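Local coordinates for protein soluble cytochrome b558 (PDB 1CXY) that binds a heme and probably serves as a soluble electron carrier, as a bacterial homologue of cytochrome b5, at residues Thr6-His18 / Arg76-Leu86. Numbering follows the deposited sequence.
Sequences TLPVFTLEQVAEH and RLLQRYLIGTL. With HEM (protoporphyrin IX containing Fe), chain B.
The backbones of 8-10 and 84-86 run parallel, joined by a single beta bridge between Val9 and Thr85, where Thr85 N donates to Pro8 O at 2.9 Å and Phe10 N to Thr85 O at the same N-to-O distance. Residues 8-10 thus add to the outer edge of strand 82-85, an outermost strand of the sheet in the cytochrome b5 fold, away from the iron-binding histidines. On its other edge this strand pairs with strand 31-34, where Ile83 and Gly84 both face Val32 in a classic beta bulge. Buried Gly84 has no side chain to separate the segments: its CA comes 3.2 Å from Pro8 O and lies at the edge of the Phe10 ring, in plane with it. Ile83 O meets that edge too, 3.7 Å from Phe10 CE1, and also nears the Pro8 ring at CD. The first torsion of Phe10, with CG anti to the carbonyl carbon (chi1 -60°), swings the ring back along strand 82-85, where CZ touches Ile83 CD1 and the side chains cross at about a right angle. Trp25 packs edge-to-face with the same ring. Leu7 reaches over the strand near Gly84, its CD2 3.6 Å from Gly84 CA and 3.9 Å from Leu82 CD2, while CD1 rests on the Thr85 methyl. Beyond the bridge, Thr11 and Gln14 form a capping box that starts helix 12-15, Thr11 OG1 accepting from Gln14 N. Leu12 CD2 packs against both methyls of Leu86, 3.6 Å from Leu86 CD2, and both leucines also touch Ala27. At the opposite end of 76-86, helix 72-80 brings Leu77 and Leu78 to the heme, Leu78 CA lying 3.7 Å from HEM CBC. One water bridges the two segments, donating to Leu7 O and hydrogen-bonded to Thr85 OG1.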
ATOM      1  N   THR A   6      13.357 -15.046   6.628  1.00 34.45           N
ATOM      2  CA  THR A   6      11.967 -14.989   7.097  1.00 33.58           C
ATOM      3  C   THR A   6      11.504 -13.532   7.008  1.00 30.12           C
ATOM      4  O   THR A   6      12.368 -12.657   7.029  1.00 30.20           O
ATOM      5  CB  THR A   6      11.778 -15.517   8.522  1.00 35.44           C
ATOM      6  OG1 THR A   6      10.373 -15.564   8.827  1.00 37.79           O
ATOM      7  CG2 THR A   6      12.468 -14.634   9.540  1.00 37.44           C
ATOM      8  N   LEU A   7      10.206 -13.321   6.813  1.00 28.21           N
ATOM      9  CA  LEU A   7       9.732 -11.960   6.687  1.00 24.60           C
ATOM     10  C   LEU A   7       9.934 -11.150   7.964  1.00 21.33           C
ATOM     11  O   LEU A   7       9.475 -11.529   9.031  1.00 20.63           O
ATOM     12  CB  LEU A   7       8.238 -11.891   6.330  1.00 24.84           C
ATOM     13  CG  LEU A   7       7.943 -12.220   4.861  1.00 25.97           C
ATOM     14  CD1 LEU A   7       6.530 -12.770   4.725  1.00 26.96           C
ATOM     15  CD2 LEU A   7       8.103 -10.993   3.989  1.00 26.85           C
ATOM     16  N   PRO A   8      10.486  -9.958   7.777  1.00 19.34           N
ATOM     17  CA  PRO A   8      10.543  -8.982   8.857  1.00 18.23           C
ATOM     18  C   PRO A   8       9.156  -8.706   9.407  1.00 18.31           C
ATOM     19  O   PRO A   8       8.151  -8.751   8.677  1.00 18.01           O
ATOM     20  CB  PRO A   8      11.118  -7.744   8.182  1.00 18.61           C
ATOM     21  CG  PRO A   8      11.935  -8.279   7.054  1.00 19.42           C
ATOM     22  CD  PRO A   8      11.107  -9.452   6.532  1.00 17.81           C
ATOM     23  N   VAL A   9       9.099  -8.356  10.694  1.00 19.09           N
ATOM     24  CA  VAL A   9       7.828  -8.020  11.306  1.00 18.38           C
ATOM     25  C   VAL A   9       7.841  -6.540  11.684  1.00 18.38           C
ATOM     26  O   VAL A   9       8.813  -6.099  12.310  1.00 20.16           O
ATOM     27  CB  VAL A   9       7.542  -8.848  12.579  1.00 20.02           C
ATOM     28  CG1 VAL A   9       6.207  -8.362  13.121  1.00 22.54           C
ATOM     29  CG2 VAL A   9       7.504 -10.325  12.229  1.00 22.26           C
ATOM     30  N   PHE A  10       6.792  -5.819  11.352  1.00 17.79           N
ATOM     31  CA  PHE A  10       6.704  -4.395  11.633  1.00 18.40           C
ATOM     32  C   PHE A  10       5.500  -4.099  12.510  1.00 19.12           C
ATOM     33  O   PHE A  10       4.563  -4.906  12.554  1.00 22.48           O
ATOM     34  CB  PHE A  10       6.499  -3.610  10.318  1.00 17.05           C
ATOM     35  CG  PHE A  10       7.637  -3.810   9.344  1.00 17.08           C
ATOM     36  CD1 PHE A  10       7.577  -4.747   8.323  1.00 17.84           C
ATOM     37  CD2 PHE A  10       8.750  -2.975   9.403  1.00 16.77           C
ATOM     38  CE1 PHE A  10       8.626  -4.887   7.427  1.00 16.81           C
ATOM     39  CE2 PHE A  10       9.809  -3.130   8.524  1.00 17.28           C
ATOM     40  CZ  PHE A  10       9.743  -4.091   7.533  1.00 17.25           C
ATOM     41  N   THR A  11       5.443  -2.914  13.107  1.00 17.99           N
ATOM     42  CA  THR A  11       4.211  -2.518  13.786  1.00 18.09           C
ATOM     43  C   THR A  11       3.525  -1.448  12.942  1.00 16.77           C
ATOM     44  O   THR A  11       4.170  -0.843  12.082  1.00 16.44           O
ATOM     45  CB  THR A  11       4.507  -1.868  15.145  1.00 17.96           C
ATOM     46  OG1 THR A  11       5.320  -0.705  14.855  1.00 18.59           O
ATOM     47  CG2 THR A  11       5.237  -2.816  16.080  1.00 17.95           C
ATOM     48  N   LEU A  12       2.273  -1.109  13.263  1.00 17.63           N
ATOM     49  CA  LEU A  12       1.627   0.004  12.569  1.00 17.17           C
ATOM     50  C   LEU A  12       2.350   1.323  12.839  1.00 17.86           C
ATOM     51  O   LEU A  12       2.323   2.203  11.985  1.00 16.97           O
ATOM     52  CB  LEU A  12       0.150   0.126  12.941  1.00 19.36           C
ATOM     53  CG  LEU A  12      -0.766  -0.901  12.254  1.00 22.04           C
ATOM     54  CD1 LEU A  12      -2.196  -0.748  12.753  1.00 23.21           C
ATOM     55  CD2 LEU A  12      -0.739  -0.742  10.742  1.00 22.17           C
ATOM     56  N   GLU A  13       2.973   1.458  14.002  1.00 17.96           N
ATOM     57  CA  GLU A  13       3.703   2.691  14.320  1.00 19.49           C
ATOM     58  C   GLU A  13       4.892   2.904  13.402  1.00 16.53           C
ATOM     59  O   GLU A  13       5.202   4.044  13.027  1.00 16.73           O
ATOM     60  CB  GLU A  13       4.104   2.637  15.798  1.00 21.77           C
ATOM     61  CG  GLU A  13       2.867   2.813  16.690  1.00 26.84           C
ATOM     62  CD  GLU A  13       1.909   1.645  16.706  1.00 28.08           C
ATOM     63  OE1 GLU A  13       2.286   0.457  16.603  1.00 27.70           O
ATOM     64  OE2 GLU A  13       0.673   1.877  16.816  1.00 32.11           O
ATOM     65  N   GLN A  14       5.575   1.806  13.063  1.00 16.37           N
ATOM     66  CA  GLN A  14       6.705   1.882  12.135  1.00 16.48           C
ATOM     67  C   GLN A  14       6.210   2.213  10.731  1.00 15.87           C
ATOM     68  O   GLN A  14       6.747   3.092  10.056  1.00 15.04           O
ATOM     69  CB  GLN A  14       7.447   0.546  12.104  1.00 16.95           C
ATOM     70  CG  GLN A  14       8.228   0.299  13.396  1.00 16.92           C
ATOM     71  CD  GLN A  14       8.690  -1.148  13.417  1.00 17.88           C
ATOM     72  OE1 GLN A  14       8.316  -1.898  14.321  1.00 19.72           O
ATOM     73  NE2 GLN A  14       9.496  -1.520  12.415  1.00 15.92           N
ATOM     74  N   VAL A  15       5.123   1.536  10.317  1.00 14.61           N
ATOM     75  CA  VAL A  15       4.551   1.872   8.998  1.00 15.47           C
ATOM     76  C   VAL A  15       4.176   3.338   8.905  1.00 15.10           C
ATOM     77  O   VAL A  15       4.426   3.970   7.878  1.00 14.18           O
ATOM     78  CB  VAL A  15       3.312   1.016   8.687  1.00 16.00           C
ATOM     79  CG1 VAL A  15       2.685   1.383   7.347  1.00 15.86           C
ATOM     80  CG2 VAL A  15       3.750  -0.456   8.650  1.00 15.63           C
ATOM     81  N   ALA A  16       3.671   3.936   9.996  1.00 14.99           N
ATOM     82  CA  ALA A  16       3.250   5.324  10.015  1.00 16.12           C
ATOM     83  C   ALA A  16       4.392   6.310   9.846  1.00 16.19           C
ATOM     84  O   ALA A  16       4.122   7.471   9.529  1.00 16.69           O
ATOM     85  CB  ALA A  16       2.515   5.586  11.330  1.00 17.38           C
ATOM     86  N   GLU A  17       5.641   5.931   9.999  1.00 17.12           N
ATOM     87  CA  GLU A  17       6.785   6.817   9.771  1.00 18.18           C
ATOM     88  C   GLU A  17       7.073   7.038   8.292  1.00 18.00           C
ATOM     89  O   GLU A  17       7.873   7.871   7.856  1.00 17.59           O
ATOM     90  CB  GLU A  17       8.062   6.205  10.381  1.00 20.68           C
ATOM     91  CG  GLU A  17       8.034   6.185  11.903  1.00 24.20           C
ATOM     92  CD  GLU A  17       8.029   7.594  12.472  1.00 27.51           C
ATOM     93  OE1 GLU A  17       8.945   8.351  12.107  1.00 30.19           O
ATOM     94  OE2 GLU A  17       7.103   7.968  13.205  1.00 30.28           O
ATOM     95  N   HIS A  18       6.457   6.182   7.444  1.00 16.69           N
ATOM     96  CA  HIS A  18       6.637   6.222   6.010  1.00 15.75           C
ATOM     97  C   HIS A  18       5.275   6.629   5.436  1.00 16.75           C
ATOM     98  O   HIS A  18       4.538   5.851   4.820  1.00 16.46           O
ATOM     99  CB  HIS A  18       7.065   4.842   5.490  1.00 15.30           C
ATOM    100  CG  HIS A  18       8.307   4.355   6.191  1.00 14.55           C
ATOM    101  ND1 HIS A  18       9.578   4.497   5.689  1.00 14.93           N
ATOM    102  CD2 HIS A  18       8.428   3.718   7.389  1.00 14.32           C
ATOM    103  CE1 HIS A  18      10.418   3.962   6.556  1.00 15.35           C
ATOM    104  NE2 HIS A  18       9.763   3.466   7.588  1.00 14.42           N
ATOM    105  N   ARG A  76      -0.999  -8.935  -8.177  1.00 17.99           N
ATOM    106  CA  ARG A  76       0.358  -9.429  -8.453  1.00 18.37           C
ATOM    107  C   ARG A  76       1.364  -8.297  -8.362  1.00 19.58           C
ATOM    108  O   ARG A  76       2.470  -8.468  -7.826  1.00 18.94           O
ATOM    109  CB  ARG A  76       0.378 -10.161  -9.796  1.00 20.63           C
ATOM    110  CG  ARG A  76      -0.454 -11.442  -9.670  1.00 22.81           C
ATOM    111  CD  ARG A  76      -0.398 -12.264 -10.946  1.00 24.53           C
ATOM    112  NE  ARG A  76      -0.685 -11.564 -12.175  1.00 26.27           N
ATOM    113  CZ  ARG A  76      -1.817 -11.546 -12.876  1.00 28.44           C
ATOM    114  NH1 ARG A  76      -2.907 -12.189 -12.502  1.00 27.39           N
ATOM    115  NH2 ARG A  76      -1.862 -10.863 -14.024  1.00 29.17           N
ATOM    116  N   LEU A  77       0.967  -7.114  -8.850  1.00 18.33           N
ATOM    117  CA  LEU A  77       1.861  -5.965  -8.776  1.00 19.45           C
ATOM    118  C   LEU A  77       2.057  -5.546  -7.321  1.00 18.31           C
ATOM    119  O   LEU A  77       3.192  -5.252  -6.927  1.00 18.88           O
ATOM    120  CB  LEU A  77       1.328  -4.786  -9.582  1.00 21.18           C
ATOM    121  CG  LEU A  77       1.222  -4.922 -11.099  1.00 23.09           C
ATOM    122  CD1 LEU A  77       0.642  -3.613 -11.644  1.00 23.73           C
ATOM    123  CD2 LEU A  77       2.581  -5.193 -11.725  1.00 25.02           C
ATOM    124  N   LEU A  78       1.004  -5.552  -6.501  1.00 16.76           N
ATOM    125  CA  LEU A  78       1.135  -5.186  -5.089  1.00 15.74           C
ATOM    126  C   LEU A  78       2.124  -6.113  -4.382  1.00 15.77           C
ATOM    127  O   LEU A  78       2.988  -5.657  -3.654  1.00 14.91           O
ATOM    128  CB  LEU A  78      -0.223  -5.236  -4.367  1.00 15.01           C
ATOM    129  CG  LEU A  78      -0.183  -5.126  -2.828  1.00 15.00           C
ATOM    130  CD1 LEU A  78       0.423  -3.784  -2.379  1.00 14.96           C
ATOM    131  CD2 LEU A  78      -1.554  -5.290  -2.196  1.00 15.16           C
ATOM    132  N   GLN A  79       1.998  -7.431  -4.639  1.00 16.02           N
ATOM    133  CA  GLN A  79       2.869  -8.379  -3.940  1.00 17.40           C
ATOM    134  C   GLN A  79       4.345  -8.168  -4.175  1.00 17.31           C
ATOM    135  O   GLN A  79       5.156  -8.398  -3.253  1.00 16.04           O
ATOM    136  CB  GLN A  79       2.506  -9.851  -4.272  1.00 18.19           C
ATOM    137  CG  GLN A  79       3.071 -10.731  -3.124  1.00 17.64           C
ATOM    138  CD  GLN A  79       2.919 -12.210  -3.463  1.00 17.92           C
ATOM    139  OE1 GLN A  79       3.780 -12.760  -4.136  1.00 17.92           O
ATOM    140  NE2 GLN A  79       1.838 -12.811  -3.003  1.00 18.21           N
ATOM    141  N   ARG A  80       4.763  -7.677  -5.323  1.00 17.01           N
ATOM    142  CA  ARG A  80       6.164  -7.375  -5.599  1.00 17.19           C
ATOM    143  C   ARG A  80       6.715  -6.383  -4.577  1.00 16.61           C
ATOM    144  O   ARG A  80       7.904  -6.472  -4.310  1.00 17.54           O
ATOM    145  CB  ARG A  80       6.304  -6.811  -7.013  1.00 19.92           C
ATOM    146  CG  ARG A  80       7.684  -6.341  -7.439  1.00 22.38           C
ATOM    147  N   TYR A  81       5.919  -5.476  -4.022  1.00 15.18           N
ATOM    148  CA  TYR A  81       6.457  -4.458  -3.104  1.00 14.97           C
ATOM    149  C   TYR A  81       6.401  -4.916  -1.660  1.00 15.27           C
ATOM    150  O   TYR A  81       6.692  -4.148  -0.744  1.00 13.62           O
ATOM    151  CB  TYR A  81       5.643  -3.159  -3.320  1.00 15.12           C
ATOM    152  CG  TYR A  81       5.838  -2.652  -4.733  1.00 16.29           C
ATOM    153  CD1 TYR A  81       4.815  -2.849  -5.666  1.00 17.61           C
ATOM    154  CD2 TYR A  81       7.035  -2.070  -5.127  1.00 18.45           C
ATOM    155  CE1 TYR A  81       4.987  -2.429  -6.969  1.00 17.75           C
ATOM    156  CE2 TYR A  81       7.206  -1.635  -6.441  1.00 18.90           C
ATOM    157  CZ  TYR A  81       6.175  -1.849  -7.343  1.00 20.13           C
ATOM    158  OH  TYR A  81       6.326  -1.458  -8.659  1.00 22.33           O
ATOM    159  N   LEU A  82       6.113  -6.199  -1.406  1.00 14.54           N
ATOM    160  CA  LEU A  82       6.063  -6.745  -0.058  1.00 14.87           C
ATOM    161  C   LEU A  82       7.396  -6.582   0.657  1.00 14.99           C
ATOM    162  O   LEU A  82       8.449  -6.846   0.068  1.00 14.43           O
ATOM    163  CB  LEU A  82       5.794  -8.266  -0.129  1.00 15.00           C
ATOM    164  CG  LEU A  82       5.719  -8.992   1.221  1.00 16.43           C
ATOM    165  CD1 LEU A  82       4.470  -8.513   1.943  1.00 15.44           C
ATOM    166  CD2 LEU A  82       5.652 -10.504   0.975  1.00 18.64           C
ATOM    167  N   ILE A  83       7.418  -6.149   1.922  1.00 14.05           N
ATOM    168  CA  ILE A  83       8.674  -6.154   2.676  1.00 13.95           C
ATOM    169  C   ILE A  83       8.548  -6.885   4.010  1.00 14.91           C
ATOM    170  O   ILE A  83       9.577  -7.147   4.650  1.00 16.97           O
ATOM    171  CB  ILE A  83       9.268  -4.752   2.914  1.00 14.39           C
ATOM    172  CG1 ILE A  83       8.274  -3.860   3.673  1.00 14.94           C
ATOM    173  CG2 ILE A  83       9.658  -4.092   1.588  1.00 15.18           C
ATOM    174  CD1 ILE A  83       8.870  -2.562   4.221  1.00 15.13           C
ATOM    175  N   GLY A  84       7.345  -7.217   4.466  1.00 15.48           N
ATOM    176  CA  GLY A  84       7.203  -7.928   5.748  1.00 15.78           C
ATOM    177  C   GLY A  84       5.748  -8.090   6.162  1.00 16.67           C
ATOM    178  O   GLY A  84       4.839  -7.888   5.362  1.00 16.02           O
ATOM    179  N   THR A  85       5.561  -8.550   7.404  1.00 16.81           N
ATOM    180  CA  THR A  85       4.215  -8.710   7.944  1.00 18.76           C
ATOM    181  C   THR A  85       4.000  -7.733   9.098  1.00 20.40           C
ATOM    182  O   THR A  85       4.939  -7.132   9.627  1.00 19.83           O
ATOM    183  CB  THR A  85       3.949 -10.129   8.478  1.00 18.11           C
ATOM    184  OG1 THR A  85       4.886 -10.392   9.528  1.00 19.49           O
ATOM    185  CG2 THR A  85       4.130 -11.150   7.359  1.00 19.79           C
ATOM    186  N   LEU A  86       2.743  -7.556   9.455  1.00 22.83           N
ATOM    187  CA  LEU A  86       2.344  -6.656  10.526  1.00 24.66           C
ATOM    188  C   LEU A  86       2.154  -7.420  11.829  1.00 26.94           C
ATOM    189  O   LEU A  86       1.504  -8.486  11.762  1.00 27.25           O
ATOM    190  CB  LEU A  86       1.035  -5.994  10.073  1.00 24.63           C
ATOM    191  CG  LEU A  86       0.570  -4.733  10.781  1.00 26.08           C
ATOM    192  CD1 LEU A  86       1.589  -3.621  10.581  1.00 25.43           C
ATOM    193  CD2 LEU A  86      -0.817  -4.349  10.317  1.00 26.04           C
TER
HETATM  194  CHA HEM B 204      -6.520   1.467 -10.357  1.00 18.87           C
HETATM  195  CHB HEM B 204      -7.501   3.314  -5.996  1.00 18.05           C
HETATM  196  CHC HEM B 204      -3.553   1.157  -4.226  1.00 16.35           C
HETATM  197  CHD HEM B 204      -2.631  -0.796  -8.556  1.00 17.99           C
HETATM  198  C1A HEM B 204      -7.064   2.240  -9.360  1.00 19.15           C
HETATM  199  C2A HEM B 204      -8.117   3.224  -9.522  1.00 19.48           C
HETATM  200  C3A HEM B 204      -8.399   3.707  -8.304  1.00 18.11           C
HETATM  201  C4A HEM B 204      -7.504   3.061  -7.353  1.00 17.79           C
HETATM  202  CMA HEM B 204      -9.440   4.774  -7.901  1.00 18.18           C
HETATM  203  CAA HEM B 204      -8.820   3.581 -10.854  1.00 20.79           C
HETATM  204  CBA HEM B 204     -10.318   3.142 -10.957  1.00 21.23           C
HETATM  205  CGA HEM B 204     -10.482   1.671 -11.217  1.00 22.38           C
HETATM  206  O1A HEM B 204      -9.505   1.044 -11.697  1.00 24.08           O
HETATM  207  O2A HEM B 204     -11.582   1.110 -10.977  1.00 23.49           O
HETATM  208  C1B HEM B 204      -6.534   2.850  -5.119  1.00 18.09           C
HETATM  209  C2B HEM B 204      -6.489   3.112  -3.703  1.00 16.45           C
HETATM  210  C3B HEM B 204      -5.417   2.491  -3.206  1.00 16.50           C
HETATM  211  C4B HEM B 204      -4.735   1.859  -4.312  1.00 16.40           C
HETATM  212  CMB HEM B 204      -7.578   3.924  -2.955  1.00 17.49           C
HETATM  213  CAB HEM B 204      -4.944   2.445  -1.737  1.00 17.72           C
HETATM  214  CBB HEM B 204      -4.443   1.347  -1.169  1.00 18.94           C
HETATM  215  C1C HEM B 204      -2.956   0.452  -5.244  1.00 17.47           C
HETATM  216  C2C HEM B 204      -1.747  -0.331  -5.131  1.00 16.90           C
HETATM  217  C3C HEM B 204      -1.492  -0.889  -6.325  1.00 17.56           C
HETATM  218  C4C HEM B 204      -2.560  -0.465  -7.227  1.00 18.19           C
HETATM  219  CMC HEM B 204      -0.965  -0.464  -3.808  1.00 17.42           C
HETATM  220  CAC HEM B 204      -0.384  -1.856  -6.782  1.00 20.57           C
HETATM  221  CBC HEM B 204       0.882  -1.765  -6.428  1.00 22.38           C
HETATM  222  C1D HEM B 204      -3.629  -0.362  -9.409  1.00 19.21           C
HETATM  223  C2D HEM B 204      -3.802  -0.831 -10.758  1.00 19.94           C
HETATM  224  C3D HEM B 204      -4.880  -0.212 -11.250  1.00 20.00           C
HETATM  225  C4D HEM B 204      -5.411   0.653 -10.227  1.00 19.10           C
HETATM  226  CMD HEM B 204      -2.871  -1.852 -11.457  1.00 22.01           C
HETATM  227  CAD HEM B 204      -5.554  -0.390 -12.637  1.00 20.17           C
HETATM  228  CBD HEM B 204      -6.870  -1.194 -12.435  1.00 19.18           C
HETATM  229  CGD HEM B 204      -6.692  -2.553 -11.811  1.00 19.05           C
HETATM  230  O1D HEM B 204      -7.400  -2.921 -10.850  1.00 19.78           O
HETATM  231  O2D HEM B 204      -5.840  -3.337 -12.320  1.00 20.66           O
HETATM  232  NA  HEM B 204      -6.686   2.187  -8.027  1.00 17.04           N
HETATM  233  NB  HEM B 204      -5.445   2.066  -5.479  1.00 16.72           N
HETATM  234  NC  HEM B 204      -3.409   0.370  -6.545  1.00 16.44           N
HETATM  235  ND  HEM B 204      -4.639   0.530  -9.091  1.00 17.57           N
HETATM  236 FE   HEM B 204      -5.066   1.251  -7.267  1.00 17.11          FE
HETATM  237  O   HOH W   1       6.850 -12.317   9.479  1.00 28.41           O